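Local structure of phenylacetic acid degradation protein PaaI (Thermus thermophilus, 1J1Y) at residues A[25-30]-A[72-77]. The protein probably hydrolyses acyl-CoA thioesters, as a CoA-binding member of the PaaI branch of the hot-dog thioesterases. Sequence-based numbering, arbitrary orientation.
Sequences GEVRAD and RPLGAG
Val27 reaches residues 72-77 with CG1 anti to its backbone N (chi1 -179°) and CG2 anti to its carbonyl carbon, a setting that places the two methyls to flank the carbonyl oxygen of Gly75. CB, carried toward the loop by the backbone, lies closest, 3.6 Å from Gly75 O. CG1 continues past that oxygen to the CA of Ala76, 4.0 Å away, while CG2 points to the isobutyl group of Leu74, where the approach to CD1 is looser at 4.4 Å. The backbone of Val27 supplies the one hydrogen bond across the contact: Gly77 N donates to Val27 O over 2.6 Å, a short bond that lies in the carbonyl plane with an N-H...O angle of 155°. Glu26, at the end of its strand, extends beside Gly77. Its CG sits 3.3 Å from Gly77 O, and OE2 ends near the same oxygen without bonding to it; Gly77 O is instead an acceptor for the Arg79 guanidinium. Gly77 takes a positive phi (90°), readily accessible to glycine. Val27 is buried against Leu32, Ala38 and Phe42, and Leu74 packs on Ala38, Leu43 and Val80. The CB of Arg28 points away from the loop, and its guanidinium makes a salt bridge with Asp30, NH2 to OD2 at 2.8 Å. The Gly77-Val27 bond thus adds to the Gly25-Val80 and Val27-Ala78 backbone bonds where antiparallel strands 20-26 and 79-89 give way to loops, at one end of the sheet that wraps helix 40-56 in the hot-dog fold.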
loop_
_atom_site.group_PDB
_atom_site.type_symbol
_atom_site.label_atom_id
_atom_site.label_comp_id
_atom_site.label_asym_id
_atom_site.label_seq_id
_atom_site.Cartn_x
_atom_site.Cartn_y
_atom_site.Cartn_z
ATOM N N GLY A 25 15.166 3.923 -18.640
ATOM C CA GLY A 25 16.475 3.561 -18.138
ATOM C C GLY A 25 16.840 2.163 -18.580
ATOM O O GLY A 25 16.064 1.493 -19.257
ATOM N N GLU A 26 18.034 1.726 -18.207
ATOM C CA GLU A 26 18.491 0.390 -18.551
ATOM C C GLU A 26 18.978 -0.242 -17.257
ATOM O O GLU A 26 19.529 0.447 -16.400
ATOM C CB GLU A 26 19.642 0.472 -19.560
ATOM C CG GLU A 26 19.867 -0.796 -20.363
ATOM C CD GLU A 26 21.018 -0.664 -21.349
ATOM O OE1 GLU A 26 21.125 0.395 -22.007
ATOM O OE2 GLU A 26 21.807 -1.627 -21.473
ATOM N N VAL A 27 18.761 -1.541 -17.099
ATOM C CA VAL A 27 19.220 -2.226 -15.898
ATOM C C VAL A 27 20.717 -2.433 -16.081
ATOM O O VAL A 27 21.142 -3.248 -16.896
ATOM C CB VAL A 27 18.528 -3.595 -15.725
ATOM C CG1 VAL A 27 19.015 -4.274 -14.451
ATOM C CG2 VAL A 27 17.016 -3.403 -15.681
ATOM N N ARG A 28 21.509 -1.670 -15.335
ATOM C CA ARG A 28 22.962 -1.755 -15.426
ATOM C C ARG A 28 23.517 -2.711 -14.376
ATOM O O ARG A 28 22.789 -3.187 -13.503
ATOM C CB ARG A 28 23.585 -0.366 -15.240
ATOM C CG ARG A 28 23.103 0.686 -16.237
ATOM C CD ARG A 28 23.780 2.037 -16.003
ATOM N NE ARG A 28 23.780 2.401 -14.588
ATOM C CZ ARG A 28 24.075 3.609 -14.112
ATOM N NH1 ARG A 28 24.397 4.598 -14.939
ATOM N NH2 ARG A 28 24.044 3.826 -12.802
ATOM N N ALA A 29 24.812 -2.991 -14.471
ATOM C CA ALA A 29 25.475 -3.890 -13.536
ATOM C C ALA A 29 25.332 -3.419 -12.090
ATOM O O ALA A 29 25.251 -4.241 -11.173
ATOM C CB ALA A 29 26.955 -4.012 -13.898
ATOM N N ASP A 30 25.298 -2.105 -11.887
ATOM C CA ASP A 30 25.177 -1.555 -10.540
ATOM C C ASP A 30 23.732 -1.418 -10.065
ATOM O O ASP A 30 23.460 -0.740 -9.077
ATOM C CB ASP A 30 25.915 -0.204 -10.443
ATOM C CG ASP A 30 25.419 0.833 -11.443
ATOM O OD1 ASP A 30 25.123 0.472 -12.602
ATOM O OD2 ASP A 30 25.351 2.026 -11.074
ATOM N N ARG A 72 7.236 -9.290 -12.514
ATOM C CA ARG A 72 8.227 -10.071 -13.242
ATOM C C ARG A 72 9.647 -9.606 -12.967
ATOM O O ARG A 72 9.888 -8.421 -12.758
ATOM C CB ARG A 72 7.984 -9.941 -14.749
ATOM C CG ARG A 72 6.539 -10.068 -15.196
ATOM C CD ARG A 72 6.385 -9.539 -16.618
ATOM N NE ARG A 72 7.201 -10.282 -17.574
ATOM C CZ ARG A 72 6.833 -11.426 -18.145
ATOM N NH1 ARG A 72 5.654 -11.961 -17.861
ATOM N NH2 ARG A 72 7.648 -12.038 -18.995
ATOM N N PRO A 73 10.608 -10.539 -12.954
ATOM C CA PRO A 73 11.989 -10.120 -12.709
ATOM C C PRO A 73 12.547 -9.560 -14.018
ATOM O O PRO A 73 12.039 -9.871 -15.100
ATOM C CB PRO A 73 12.673 -11.419 -12.293
ATOM C CG PRO A 73 11.939 -12.445 -13.108
ATOM C CD PRO A 73 10.494 -12.010 -12.951
ATOM N N LEU A 74 13.567 -8.717 -13.921
ATOM C CA LEU A 74 14.190 -8.147 -15.110
ATOM C C LEU A 74 15.673 -8.462 -15.081
ATOM O O LEU A 74 16.312 -8.392 -14.030
ATOM C CB LEU A 74 13.997 -6.631 -15.169
ATOM C CG LEU A 74 12.691 -6.100 -15.756
ATOM C CD1 LEU A 74 12.746 -4.581 -15.797
ATOM C CD2 LEU A 74 12.487 -6.664 -17.162
ATOM N N GLY A 75 16.216 -8.801 -16.244
ATOM C CA GLY A 75 17.621 -9.133 -16.327
ATOM C C GLY A 75 18.526 -7.961 -16.644
ATOM O O GLY A 75 18.080 -6.900 -17.093
ATOM N N ALA A 76 19.814 -8.163 -16.401
ATOM C CA ALA A 76 20.815 -7.144 -16.663
ATOM C C ALA A 76 20.747 -6.732 -18.125
ATOM O O ALA A 76 20.598 -7.579 -19.010
ATOM C CB ALA A 76 22.200 -7.685 -16.341
ATOM N N GLY A 77 20.846 -5.428 -18.369
ATOM C CA GLY A 77 20.814 -4.917 -19.726
ATOM C C GLY A 77 19.441 -4.574 -20.267
ATOM O O GLY A 77 19.329 -3.934 -21.314
#